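Local coordinates for protein rubisco operon transcriptional regulator (Synechocystis sp., PDB 5Y2W) that probably acts as a LysR-type global repressor in carbon and nitrogen metabolic signalling, its regulatory domain binding 2-phosphoglycolate, at residues K22-R27 and R185-A190; L29-Q34 and L205-A210; H53-Q56 and L62-V65. All blocks are in the same frame, centred on the assembly; numbering follows the deposited sequence.

From the N terminus, residues 22-34, which include most of helix 24-35, supply the first half of two contacts. Contact 1 joins the region of residues 22-27 to strand 186-192 and closes a loop of 157 residues; contact 2 joins residues 29-34 to helix 199-211, which follows that strand, and closes one of 170. The two cross, because their segments alternate along the chain. Contact 3 is local, linking the end of helix 48-56 to strand 62-65 across five residues, and is nested inside both larger loops. Strands 62-65 and 186-192 are neighbours in one mixed sheet, which connects contacts 1 and 3, while V189 packs on L205 and L208 and brings contact 1 against contact 2.

Contact 1 of 3, residues K22-R27 and R185-A190. With PGA (2-phosphoglycolic acid), chain B.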
ATOM      1  N   LYS A  22      -1.687   8.065   0.117  1.00 34.23           N
ATOM      2  CA  LYS A  22      -0.470   7.641   0.767  1.00 39.71           C
ATOM      3  C   LYS A  22       0.777   8.263   0.149  1.00 36.57           C
ATOM      4  O   LYS A  22       1.836   8.199   0.715  1.00 37.48           O
ATOM      5  CB  LYS A  22      -0.343   6.108   0.711  1.00 40.75           C
ATOM      6  CG  LYS A  22      -0.253   5.608  -0.722  1.00 45.37           C
ATOM      7  CD  LYS A  22       0.181   4.195  -0.857  1.00 49.57           C
ATOM      8  CE  LYS A  22      -0.767   3.363  -0.092  1.00 57.09           C
ATOM      9  NZ  LYS A  22      -0.374   2.000  -0.403  1.00 65.17           N
ATOM     10  N   TYR A  23       0.686   8.820  -1.045  1.00 38.06           N
ATOM     11  CA  TYR A  23       1.883   9.476  -1.610  1.00 42.76           C
ATOM     12  C   TYR A  23       1.872  10.973  -1.306  1.00 43.23           C
ATOM     13  O   TYR A  23       2.867  11.532  -0.854  1.00 41.41           O
ATOM     14  CB  TYR A  23       1.953   9.285  -3.121  1.00 49.85           C
ATOM     15  CG  TYR A  23       2.075   7.850  -3.564  1.00 52.03           C
ATOM     16  CD1 TYR A  23       3.330   7.213  -3.601  1.00 59.43           C
ATOM     17  CD2 TYR A  23       0.960   7.149  -4.012  1.00 55.45           C
ATOM     18  CE1 TYR A  23       3.456   5.890  -4.040  1.00 58.92           C
ATOM     19  CE2 TYR A  23       1.068   5.837  -4.453  1.00 61.39           C
ATOM     20  CZ  TYR A  23       2.319   5.209  -4.464  1.00 60.47           C
ATOM     21  OH  TYR A  23       2.405   3.897  -4.896  1.00 61.62           O
ATOM     22  N   PHE A  24       0.712  11.586  -1.548  1.00 44.58           N
ATOM     23  CA  PHE A  24       0.497  13.019  -1.389  1.00 40.46           C
ATOM     24  C   PHE A  24       0.703  13.510   0.016  1.00 41.85           C
ATOM     25  O   PHE A  24       1.438  14.449   0.263  1.00 41.01           O
ATOM     26  CB  PHE A  24      -0.920  13.340  -1.747  1.00 43.39           C
ATOM     27  CG  PHE A  24      -1.194  14.797  -1.766  1.00 45.27           C
ATOM     28  CD1 PHE A  24      -0.692  15.566  -2.780  1.00 46.15           C
ATOM     29  CD2 PHE A  24      -1.943  15.375  -0.788  1.00 47.24           C
ATOM     30  CE1 PHE A  24      -0.929  16.913  -2.818  1.00 54.91           C
ATOM     31  CE2 PHE A  24      -2.186  16.726  -0.806  1.00 56.58           C
ATOM     32  CZ  PHE A  24      -1.686  17.499  -1.834  1.00 55.24           C
ATOM     33  N   ILE A  25       0.063  12.868   0.965  1.00 39.92           N
ATOM     34  CA  ILE A  25       0.075  13.386   2.282  1.00 41.82           C
ATOM     35  C   ILE A  25       1.464  13.346   2.867  1.00 46.94           C
ATOM     36  O   ILE A  25       1.932  14.364   3.383  1.00 46.92           O
ATOM     37  CB  ILE A  25      -0.956  12.658   3.151  1.00 47.03           C
ATOM     38  CG1 ILE A  25      -2.349  13.034   2.688  1.00 46.28           C
ATOM     39  CG2 ILE A  25      -0.734  12.937   4.624  1.00 43.44           C
ATOM     40  CD1 ILE A  25      -2.727  14.496   2.922  1.00 52.37           C
ATOM     41  N   PRO A  26       2.156  12.204   2.760  1.00 49.42           N
ATOM     42  CA  PRO A  26       3.530  12.200   3.230  1.00 49.39           C
ATOM     43  C   PRO A  26       4.375  13.269   2.638  1.00 47.57           C
ATOM     44  O   PRO A  26       5.218  13.796   3.320  1.00 46.59           O
ATOM     45  CB  PRO A  26       4.048  10.848   2.759  1.00 55.13           C
ATOM     46  CG  PRO A  26       2.825  10.000   2.974  1.00 57.99           C
ATOM     47  CD  PRO A  26       1.730  10.851   2.393  1.00 53.99           C
ATOM     48  N   ARG A  27       4.208  13.549   1.356  1.00 49.95           N
ATOM     49  CA  ARG A  27       5.051  14.547   0.744  1.00 52.26           C
ATOM     50  C   ARG A  27       4.739  15.925   1.367  1.00 54.28           C
ATOM     51  O   ARG A  27       5.639  16.676   1.636  1.00 56.22           O
ATOM     52  CB  ARG A  27       4.831  14.575  -0.736  1.00 55.27           C
ATOM     53  CG  ARG A  27       5.731  15.552  -1.456  1.00 70.52           C
ATOM     54  CD  ARG A  27       5.522  15.431  -2.952  1.00 81.46           C
ATOM     55  NE  ARG A  27       4.144  15.757  -3.293  1.00 88.20           N
ATOM     56  CZ  ARG A  27       3.634  15.688  -4.514  1.00 95.31           C
ATOM     57  NH1 ARG A  27       4.392  15.318  -5.541  1.00101.52           N
ATOM     58  NH2 ARG A  27       2.359  16.017  -4.710  1.00 91.10           N
ATOM     59  N   ARG A 185     -14.782  12.886  -7.834  1.00 44.16           N
ATOM     60  CA  ARG A 185     -14.715  12.490  -6.435  1.00 44.41           C
ATOM     61  C   ARG A 185     -13.686  13.413  -5.828  1.00 37.01           C
ATOM     62  O   ARG A 185     -12.868  13.998  -6.529  1.00 34.71           O
ATOM     63  CB  ARG A 185     -14.340  11.020  -6.438  1.00 45.68           C
ATOM     64  CG  ARG A 185     -14.131  10.299  -5.154  1.00 48.78           C
ATOM     65  CD  ARG A 185     -13.677   8.874  -5.535  1.00 56.21           C
ATOM     66  NE  ARG A 185     -13.404   7.968  -4.406  1.00 48.05           N
ATOM     67  CZ  ARG A 185     -14.345   7.334  -3.705  1.00 47.92           C
ATOM     68  NH1 ARG A 185     -15.601   7.470  -4.049  1.00 53.98           N
ATOM     69  NH2 ARG A 185     -14.023   6.511  -2.707  1.00 50.98           N
ATOM     70  N   ARG A 186     -13.696  13.564  -4.528  1.00 33.45           N
ATOM     71  CA  ARG A 186     -12.860  14.616  -3.961  1.00 35.76           C
ATOM     72  C   ARG A 186     -12.250  14.005  -2.754  1.00 37.21           C
ATOM     73  O   ARG A 186     -12.833  13.080  -2.229  1.00 33.94           O
ATOM     74  CB  ARG A 186     -13.748  15.814  -3.593  1.00 45.63           C
ATOM     75  CG  ARG A 186     -14.512  16.375  -4.807  1.00 51.12           C
ATOM     76  CD  ARG A 186     -15.309  17.614  -4.533  1.00 53.01           C
ATOM     77  NE  ARG A 186     -14.490  18.831  -4.508  1.00 60.26           N
ATOM     78  CZ  ARG A 186     -14.884  20.029  -4.017  1.00 54.31           C
ATOM     79  NH1 ARG A 186     -16.086  20.210  -3.455  1.00 52.13           N
ATOM     80  NH2 ARG A 186     -14.035  21.061  -4.067  1.00 49.15           N
ATOM     81  N   TRP A 187     -11.060  14.462  -2.363  1.00 32.39           N
ATOM     82  CA  TRP A 187     -10.550  14.200  -1.039  1.00 38.37           C
ATOM     83  C   TRP A 187     -11.053  15.255  -0.032  1.00 38.16           C
ATOM     84  O   TRP A 187     -10.954  16.450  -0.262  1.00 39.31           O
ATOM     85  CB  TRP A 187      -9.019  14.222  -1.056  1.00 38.47           C
ATOM     86  CG  TRP A 187      -8.343  13.006  -1.603  1.00 41.11           C
ATOM     87  CD1 TRP A 187      -8.856  11.749  -1.747  1.00 44.77           C
ATOM     88  CD2 TRP A 187      -7.000  12.937  -2.033  1.00 42.91           C
ATOM     89  NE1 TRP A 187      -7.903  10.901  -2.252  1.00 37.98           N
ATOM     90  CE2 TRP A 187      -6.755  11.603  -2.429  1.00 38.17           C
ATOM     91  CE3 TRP A 187      -5.946  13.865  -2.071  1.00 43.05           C
ATOM     92  CZ2 TRP A 187      -5.537  11.189  -2.908  1.00 36.82           C
ATOM     93  CZ3 TRP A 187      -4.749  13.454  -2.574  1.00 43.26           C
ATOM     94  CH2 TRP A 187      -4.543  12.101  -2.954  1.00 41.83           C
ATOM     95  N   TYR A 188     -11.532  14.780   1.105  1.00 40.11           N
ATOM     96  CA  TYR A 188     -11.984  15.625   2.176  1.00 41.03           C
ATOM     97  C   TYR A 188     -11.133  15.394   3.378  1.00 43.86           C
ATOM     98  O   TYR A 188     -10.754  14.256   3.656  1.00 41.61           O
ATOM     99  CB  TYR A 188     -13.396  15.267   2.578  1.00 40.60           C
ATOM    100  CG  TYR A 188     -14.460  15.498   1.532  1.00 46.80           C
ATOM    101  CD1 TYR A 188     -14.978  16.771   1.295  1.00 46.38           C
ATOM    102  CD2 TYR A 188     -14.982  14.421   0.804  1.00 48.32           C
ATOM    103  CE1 TYR A 188     -15.988  16.970   0.360  1.00 48.98           C
ATOM    104  CE2 TYR A 188     -15.965  14.608  -0.131  1.00 47.51           C
ATOM    105  CZ  TYR A 188     -16.478  15.881  -0.344  1.00 45.31           C
ATOM    106  OH  TYR A 188     -17.462  15.995  -1.278  1.00 41.05           O
ATOM    107  N   VAL A 189     -10.838  16.467   4.103  1.00 44.94           N
ATOM    108  CA  VAL A 189     -10.268  16.337   5.440  1.00 45.36           C
ATOM    109  C   VAL A 189     -11.384  16.585   6.483  1.00 48.45           C
ATOM    110  O   VAL A 189     -12.118  17.575   6.448  1.00 47.69           O
ATOM    111  CB  VAL A 189      -9.041  17.225   5.664  1.00 48.60           C
ATOM    112  CG1 VAL A 189      -9.350  18.662   5.324  1.00 50.82           C
ATOM    113  CG2 VAL A 189      -8.552  17.109   7.108  1.00 48.70           C
ATOM    114  N   ALA A 190     -11.503  15.609   7.366  1.00 45.89           N
ATOM    115  CA  ALA A 190     -12.643  15.435   8.208  1.00 51.58           C
ATOM    116  C   ALA A 190     -12.185  15.226   9.645  1.00 52.97           C
ATOM    117  O   ALA A 190     -11.050  14.821   9.876  1.00 53.18           O
ATOM    118  CB  ALA A 190     -13.470  14.240   7.740  1.00 49.84           C
TER
HETATM  119  P   PGA B 401     -10.368   3.108  -0.942  1.00 38.71           P
HETATM  120  O1P PGA B 401     -10.425   4.709  -1.155  1.00 37.19           O
HETATM  121  O2P PGA B 401      -9.001   2.810  -0.423  1.00 38.65           O
HETATM  122  O3P PGA B 401     -10.685   2.536  -2.334  1.00 35.24           O
HETATM  123  O4P PGA B 401     -11.312   2.863   0.175  1.00 32.70           O
HETATM  124  C2  PGA B 401      -9.533   5.503  -1.907  1.00 38.72           C
HETATM  125  C1  PGA B 401     -10.246   6.555  -2.746  1.00 42.33           C
HETATM  126  O1  PGA B 401      -9.558   7.337  -3.475  1.00 36.48           O
HETATM  127  O2  PGA B 401     -11.492   6.604  -2.675  1.00 40.77           O
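F24 and W187 form the apolar part of this buried contact. The closest approach is F24 CD2 to W187 CZ3, 3.8 Å, and F24 CB lies 4.0 Å from W187 CH2, so the benzo end of the indole does the touching. The phenyl ring and the six-membered ring of the indole meet obliquely, with centroids 5.7 Å apart and planes inclined at 47°. A chi1 of -173°, which sets CG opposite the backbone N, turns the F24 ring past the indole, and CB with the CG/CD2 flank meets CZ3.

Strand 186-192 runs antiparallel to its neighbours in a five-stranded sheet of order 2-1-3-5-4, the topology of type II periplasmic-binding-protein folds, whose ligand lies in the cleft between two lobes.

Polar contacts belong to that cleft. R185 reaches the 2-phosphoglycolate carboxylate with a side chain extended from CG to NE, and both R185 NE (2.9 Å) and R185 NH2 (a short 2.5 Å) donate to the single ligand oxygen O2, which lies at the guanidinium edge, near its plane. T20, which also binds the ligand, receives a weak hydrogen bond from W187 NE1, while H162 stacks on the indole.

Contact 2 of 3, residues L29-Q34 and L205-A210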
ATOM      1  N   LEU A  29       3.608  16.377   4.427  1.00 49.61           N
ATOM      2  CA  LEU A  29       4.200  16.333   5.769  1.00 51.38           C
ATOM      3  C   LEU A  29       5.620  16.889   5.882  1.00 54.06           C
ATOM      4  O   LEU A  29       6.017  17.295   6.961  1.00 57.25           O
ATOM      5  CB  LEU A  29       4.191  14.911   6.313  1.00 50.23           C
ATOM      6  CG  LEU A  29       2.788  14.341   6.575  1.00 54.34           C
ATOM      7  CD1 LEU A  29       2.865  12.955   7.230  1.00 55.15           C
ATOM      8  CD2 LEU A  29       1.941  15.303   7.414  1.00 59.54           C
ATOM      9  N   GLY A  30       6.367  16.900   4.785  1.00 49.75           N
ATOM     10  CA  GLY A  30       7.766  17.268   4.793  1.00 52.89           C
ATOM     11  C   GLY A  30       7.952  18.732   5.054  1.00 59.07           C
ATOM     12  O   GLY A  30       8.753  19.110   5.905  1.00 66.20           O
ATOM     13  N   GLU A  31       7.222  19.560   4.319  1.00 64.18           N
ATOM     14  CA  GLU A  31       7.266  20.986   4.571  1.00 75.02           C
ATOM     15  C   GLU A  31       6.732  21.243   5.990  1.00 65.40           C
ATOM     16  O   GLU A  31       7.355  21.951   6.786  1.00 58.99           O
ATOM     17  CB  GLU A  31       6.493  21.773   3.499  1.00 85.74           C
ATOM     18  CG  GLU A  31       6.752  23.298   3.508  1.00100.44           C
ATOM     19  CD  GLU A  31       7.693  23.807   2.401  1.00104.50           C
ATOM     20  OE1 GLU A  31       8.089  23.004   1.527  1.00105.18           O
ATOM     21  OE2 GLU A  31       8.032  25.025   2.388  1.00103.17           O
ATOM     22  N   PHE A  32       5.617  20.614   6.327  1.00 58.41           N
ATOM     23  CA  PHE A  32       4.960  20.869   7.606  1.00 61.16           C
ATOM     24  C   PHE A  32       5.915  20.621   8.771  1.00 62.90           C
ATOM     25  O   PHE A  32       6.003  21.411   9.676  1.00 62.84           O
ATOM     26  CB  PHE A  32       3.703  20.013   7.735  1.00 56.07           C
ATOM     27  CG  PHE A  32       2.950  20.190   9.033  1.00 58.58           C
ATOM     28  CD1 PHE A  32       2.130  21.291   9.230  1.00 62.33           C
ATOM     29  CD2 PHE A  32       3.027  19.235  10.034  1.00 58.07           C
ATOM     30  CE1 PHE A  32       1.413  21.438  10.407  1.00 59.33           C
ATOM     31  CE2 PHE A  32       2.303  19.373  11.220  1.00 63.35           C
ATOM     32  CZ  PHE A  32       1.498  20.480  11.401  1.00 58.62           C
ATOM     33  N   ILE A  33       6.647  19.531   8.715  1.00 62.13           N
ATOM     34  CA  ILE A  33       7.481  19.089   9.826  1.00 65.67           C
ATOM     35  C   ILE A  33       8.756  19.903   9.996  1.00 65.47           C
ATOM     36  O   ILE A  33       9.314  19.950  11.103  1.00 62.98           O
ATOM     37  CB  ILE A  33       7.756  17.596   9.617  1.00 77.30           C
ATOM     38  CG1 ILE A  33       6.438  16.862   9.754  1.00 80.91           C
ATOM     39  CG2 ILE A  33       8.831  17.023  10.520  1.00 80.64           C
ATOM     40  CD1 ILE A  33       6.579  15.442   9.303  1.00 96.59           C
ATOM     41  N   GLN A  34       9.213  20.525   8.906  1.00 64.17           N
ATOM     42  CA  GLN A  34      10.318  21.472   8.963  1.00 72.96           C
ATOM     43  C   GLN A  34       9.863  22.721   9.700  1.00 78.27           C
ATOM     44  O   GLN A  34      10.609  23.290  10.487  1.00 75.57           O
ATOM     45  CB  GLN A  34      10.748  21.886   7.580  1.00 73.69           C
ATOM     46  CG  GLN A  34      11.361  20.756   6.807  1.00 88.78           C
ATOM     47  CD  GLN A  34      11.557  21.117   5.363  1.00100.60           C
ATOM     48  OE1 GLN A  34      10.750  21.842   4.777  1.00117.36           O
ATOM     49  NE2 GLN A  34      12.634  20.620   4.775  1.00110.39           N
ATOM     50  N   LEU A 205      -4.475  21.326   9.790  1.00 50.59           N
ATOM     51  CA  LEU A 205      -5.676  21.507   9.005  1.00 44.22           C
ATOM     52  C   LEU A 205      -5.617  22.775   8.198  1.00 51.04           C
ATOM     53  O   LEU A 205      -5.836  22.767   6.966  1.00 53.95           O
ATOM     54  CB  LEU A 205      -6.883  21.484   9.945  1.00 51.68           C
ATOM     55  CG  LEU A 205      -8.304  21.625   9.362  1.00 58.33           C
ATOM     56  CD1 LEU A 205      -8.593  20.571   8.282  1.00 57.00           C
ATOM     57  CD2 LEU A 205      -9.359  21.530  10.476  1.00 56.35           C
ATOM     58  N   ASP A 206      -5.256  23.864   8.864  1.00 53.76           N
ATOM     59  CA  ASP A 206      -5.100  25.149   8.184  1.00 55.92           C
ATOM     60  C   ASP A 206      -3.948  25.080   7.218  1.00 50.99           C
ATOM     61  O   ASP A 206      -3.987  25.710   6.171  1.00 51.96           O
ATOM     62  CB  ASP A 206      -4.821  26.306   9.191  1.00 60.80           C
ATOM     63  CG  ASP A 206      -5.965  26.527  10.174  1.00 59.54           C
ATOM     64  OD1 ASP A 206      -7.114  26.216   9.832  1.00 67.80           O
ATOM     65  OD2 ASP A 206      -5.728  26.976  11.299  1.00 62.96           O
ATOM     66  N   TYR A 207      -2.890  24.357   7.594  1.00 53.32           N
ATOM     67  CA  TYR A 207      -1.734  24.199   6.693  1.00 54.58           C
ATOM     68  C   TYR A 207      -2.152  23.451   5.390  1.00 45.43           C
ATOM     69  O   TYR A 207      -1.881  23.885   4.243  1.00 44.39           O
ATOM     70  CB  TYR A 207      -0.568  23.488   7.419  1.00 59.46           C
ATOM     71  CG  TYR A 207       0.536  23.070   6.460  1.00 67.70           C
ATOM     72  CD1 TYR A 207       1.413  24.009   5.915  1.00 68.03           C
ATOM     73  CD2 TYR A 207       0.665  21.738   6.056  1.00 68.99           C
ATOM     74  CE1 TYR A 207       2.391  23.631   5.011  1.00 69.07           C
ATOM     75  CE2 TYR A 207       1.634  21.353   5.152  1.00 71.18           C
ATOM     76  CZ  TYR A 207       2.499  22.295   4.639  1.00 75.63           C
ATOM     77  OH  TYR A 207       3.455  21.871   3.749  1.00 81.11           O
ATOM     78  N   LEU A 208      -2.854  22.349   5.589  1.00 47.38           N
ATOM     79  CA  LEU A 208      -3.378  21.555   4.461  1.00 51.15           C
ATOM     80  C   LEU A 208      -4.244  22.406   3.560  1.00 45.23           C
ATOM     81  O   LEU A 208      -4.041  22.442   2.334  1.00 49.10           O
ATOM     82  CB  LEU A 208      -4.185  20.354   4.988  1.00 50.47           C
ATOM     83  CG  LEU A 208      -4.806  19.391   3.955  1.00 47.56           C
ATOM     84  CD1 LEU A 208      -3.770  18.754   3.020  1.00 48.80           C
ATOM     85  CD2 LEU A 208      -5.551  18.302   4.684  1.00 48.73           C
ATOM     86  N   MET A 209      -5.226  23.097   4.151  1.00 44.19           N
ATOM     87  CA  MET A 209      -6.121  23.953   3.336  1.00 41.39           C
ATOM     88  C   MET A 209      -5.353  25.008   2.589  1.00 45.29           C
ATOM     89  O   MET A 209      -5.635  25.308   1.438  1.00 52.52           O
ATOM     90  CB  MET A 209      -7.173  24.636   4.188  1.00 41.38           C
ATOM     91  CG  MET A 209      -8.112  23.637   4.809  1.00 46.20           C
ATOM     92  SD  MET A 209      -8.685  22.437   3.549  1.00 48.33           S
ATOM     93  CE  MET A 209      -9.391  21.382   4.755  1.00 52.10           C
ATOM     94  N   ALA A 210      -4.367  25.589   3.232  1.00 48.02           N
ATOM     95  CA  ALA A 210      -3.680  26.685   2.575  1.00 49.54           C
ATOM     96  C   ALA A 210      -2.855  26.165   1.437  1.00 45.25           C
ATOM     97  O   ALA A 210      -2.921  26.692   0.353  1.00 52.33           O
ATOM     98  CB  ALA A 210      -2.810  27.435   3.589  1.00 53.14           C
TER
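Helices 24-35 and 199-211 approach most closely at F32 and Y207, whose CA atoms are 7.5 Å apart; of the two, Y207 alone aims its side chain across the gap, and F32 flanks it. Y207 carries most of the contact. With its CG anti to the backbone N (chi1 169°), the phenol reaches across to the other helix, its ring against F32, so that F32 CA sits 4.0 Å above one face, displaced toward the rim. F32 CD1 is 3.5 Å from Y207 CD2, and F32 CB is 3.6 Å from Y207 CE2. The ring centroids are 5.3 Å apart and the planes are turned by 44°, an oblique meeting.

E31 touches the far end of the phenol through its methylenes, CB lying 3.0 Å from Y207 OH; its bend at chi2 (103°) leads the carboxylate away. F204, on the same helix as Y207, meets F32 edge-to-face and extends the aromatic group. On another side of helix 24-35, L29 and I33 pack on L140 and L138 of the second subunit.

Both helices lie against the mixed sheet of this periplasmic-binding-protein-like lobe, L205 and L208 on V189, I25 on I64. The joint between them rests mainly on ring and methylene packing; the bond from Y207 OH to L28 O, within helix 24-35, is weak and implies only a modest polar tie.

Contact 3 of 3, residues H53-Q56 and L62-V65; sequences HRMQ and LYIV
M55 CG stands anti to the carbonyl carbon (chi1 -73°) and the chain runs extended beyond it, which carries the methionine across one face of Y63 to the strand; the Y63 ring, in the same first-torsion setting, comes the other way from strand 62-65, so the two side chains run antiparallel, the end of each beside the root of the other. M55 CG lies 3.5 Å from the ring centroid and only 9° off the normal, a CH-pi contact over the middle of the face. The sulfur SD follows at 4.8 Å from the same centroid, giving a more distant Met-aromatic contact. The terminal methyl CE then reaches past the ring to Y63 CB (3.6 Å) and V65 CG1 (4.0 Å).

R54 approaches the ring at its edge, with CB 4.1 Å from Y63 CE2. Its guanidinium turns to D60, forming a salt bridge through NE, and Y63 OH is hydrogen-bonded to the backbone N of D60; the connection between helix and strand is thus held from both segments.

Strand 39-46, helix 48-56 and strand 62-65 make up a beta-alpha-beta crossover that passes over the intervening parallel strand 11-18, and M55 on Y63, with I51 beside it, is part of the helix-on-sheet packing within that unit of the periplasmic-binding-protein-like fold.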
ATOM      1  N   HIS A  53     -14.381   2.470  11.037  1.00 53.68           N
ATOM      2  CA  HIS A  53     -14.140   1.870  12.344  1.00 57.05           C
ATOM      3  C   HIS A  53     -13.209   2.750  13.105  1.00 54.55           C
ATOM      4  O   HIS A  53     -13.369   2.981  14.287  1.00 51.44           O
ATOM      5  CB  HIS A  53     -13.495   0.474  12.252  1.00 61.12           C
ATOM      6  CG  HIS A  53     -14.364  -0.553  11.605  1.00 76.08           C
ATOM      7  ND1 HIS A  53     -15.664  -0.791  12.010  1.00 91.41           N
ATOM      8  CD2 HIS A  53     -14.123  -1.417  10.588  1.00 83.59           C
ATOM      9  CE1 HIS A  53     -16.189  -1.751  11.266  1.00 90.11           C
ATOM     10  NE2 HIS A  53     -15.276  -2.145  10.393  1.00 92.22           N
ATOM     11  N   ARG A  54     -12.187   3.252  12.451  1.00 55.50           N
ATOM     12  CA  ARG A  54     -11.309   4.110  13.207  1.00 52.66           C
ATOM     13  C   ARG A  54     -12.101   5.281  13.772  1.00 56.60           C
ATOM     14  O   ARG A  54     -11.997   5.596  14.959  1.00 57.40           O
ATOM     15  CB  ARG A  54     -10.110   4.529  12.400  1.00 51.86           C
ATOM     16  CG  ARG A  54      -9.163   3.348  12.130  1.00 45.65           C
ATOM     17  CD  ARG A  54      -7.937   3.894  11.441  1.00 48.09           C
ATOM     18  NE  ARG A  54      -7.058   4.681  12.307  1.00 45.42           N
ATOM     19  CZ  ARG A  54      -6.144   4.155  13.149  1.00 45.21           C
ATOM     20  NH1 ARG A  54      -5.371   4.944  13.881  1.00 46.96           N
ATOM     21  NH2 ARG A  54      -5.974   2.851  13.260  1.00 39.26           N
ATOM     22  N   MET A  55     -12.954   5.862  12.945  1.00 54.49           N
ATOM     23  CA  MET A  55     -13.773   6.989  13.362  1.00 49.90           C
ATOM     24  C   MET A  55     -14.718   6.606  14.485  1.00 48.30           C
ATOM     25  O   MET A  55     -14.955   7.403  15.381  1.00 52.40           O
ATOM     26  CB  MET A  55     -14.604   7.532  12.192  1.00 52.64           C
ATOM     27  CG  MET A  55     -13.854   8.335  11.100  1.00 51.02           C
ATOM     28  SD  MET A  55     -14.903   8.459   9.606  1.00 50.45           S
ATOM     29  CE  MET A  55     -13.946   9.666   8.718  1.00 50.44           C
ATOM     30  N   GLN A  56     -15.274   5.402  14.421  1.00 55.15           N
ATOM     31  CA  GLN A  56     -16.214   4.918  15.437  1.00 60.37           C
ATOM     32  C   GLN A  56     -15.577   4.729  16.794  1.00 57.54           C
ATOM     33  O   GLN A  56     -16.260   4.815  17.800  1.00 57.99           O
ATOM     34  CB  GLN A  56     -16.803   3.579  15.061  1.00 66.59           C
ATOM     35  CG  GLN A  56     -17.701   3.635  13.857  1.00 74.19           C
ATOM     36  CD  GLN A  56     -18.901   2.736  13.998  1.00 84.43           C
ATOM     37  OE1 GLN A  56     -19.674   2.879  14.944  1.00 88.70           O
ATOM     38  NE2 GLN A  56     -19.078   1.818  13.046  1.00 87.90           N
ATOM     39  N   LEU A  62      -7.490  13.535  12.581  1.00 55.28           N
ATOM     40  CA  LEU A  62      -8.072  13.820  11.293  1.00 52.33           C
ATOM     41  C   LEU A  62      -8.103  12.603  10.364  1.00 55.95           C
ATOM     42  O   LEU A  62      -7.283  11.685  10.457  1.00 54.50           O
ATOM     43  CB  LEU A  62      -7.316  14.955  10.632  1.00 48.97           C
ATOM     44  CG  LEU A  62      -7.413  16.350  11.264  1.00 51.77           C
ATOM     45  CD1 LEU A  62      -6.394  17.260  10.564  1.00 48.27           C
ATOM     46  CD2 LEU A  62      -8.829  16.956  11.213  1.00 47.10           C
ATOM     47  N   TYR A  63      -9.065  12.651   9.452  1.00 53.61           N
ATOM     48  CA  TYR A  63      -9.317  11.593   8.528  1.00 46.49           C
ATOM     49  C   TYR A  63      -9.373  12.215   7.141  1.00 47.59           C
ATOM     50  O   TYR A  63      -9.977  13.276   6.920  1.00 41.46           O
ATOM     51  CB  TYR A  63     -10.627  10.922   8.873  1.00 47.00           C
ATOM     52  CG  TYR A  63     -10.699  10.387  10.303  1.00 47.46           C
ATOM     53  CD1 TYR A  63     -11.151  11.199  11.364  1.00 52.07           C
ATOM     54  CD2 TYR A  63     -10.321   9.078  10.599  1.00 46.16           C
ATOM     55  CE1 TYR A  63     -11.180  10.718  12.665  1.00 49.53           C
ATOM     56  CE2 TYR A  63     -10.380   8.592  11.892  1.00 49.27           C
ATOM     57  CZ  TYR A  63     -10.789   9.427  12.920  1.00 50.50           C
ATOM     58  OH  TYR A  63     -10.871   8.938  14.182  1.00 57.02           O
ATOM     59  N   ILE A  64      -8.736  11.543   6.196  1.00 45.82           N
ATOM     60  CA  ILE A  64      -8.900  11.870   4.790  1.00 40.64           C
ATOM     61  C   ILE A  64      -9.660  10.768   4.055  1.00 43.09           C
ATOM     62  O   ILE A  64      -9.281   9.558   4.016  1.00 35.42           O
ATOM     63  CB  ILE A  64      -7.549  12.151   4.189  1.00 44.48           C
ATOM     64  CG1 ILE A  64      -6.956  13.313   5.000  1.00 48.64           C
ATOM     65  CG2 ILE A  64      -7.667  12.420   2.682  1.00 46.15           C
ATOM     66  CD1 ILE A  64      -5.934  14.163   4.280  1.00 50.35           C
ATOM     67  N   VAL A  65     -10.786  11.204   3.509  1.00 42.71           N
ATOM     68  CA  VAL A  65     -11.754  10.337   2.881  1.00 39.02           C
ATOM     69  C   VAL A  65     -12.255  11.013   1.597  1.00 41.90           C
ATOM     70  O   VAL A  65     -12.126  12.228   1.455  1.00 31.98           O
ATOM     71  CB  VAL A  65     -12.915  10.076   3.807  1.00 44.26           C
ATOM     72  CG1 VAL A  65     -12.388   9.450   5.083  1.00 45.90           C
ATOM     73  CG2 VAL A  65     -13.703  11.370   4.082  1.00 46.27           C
TER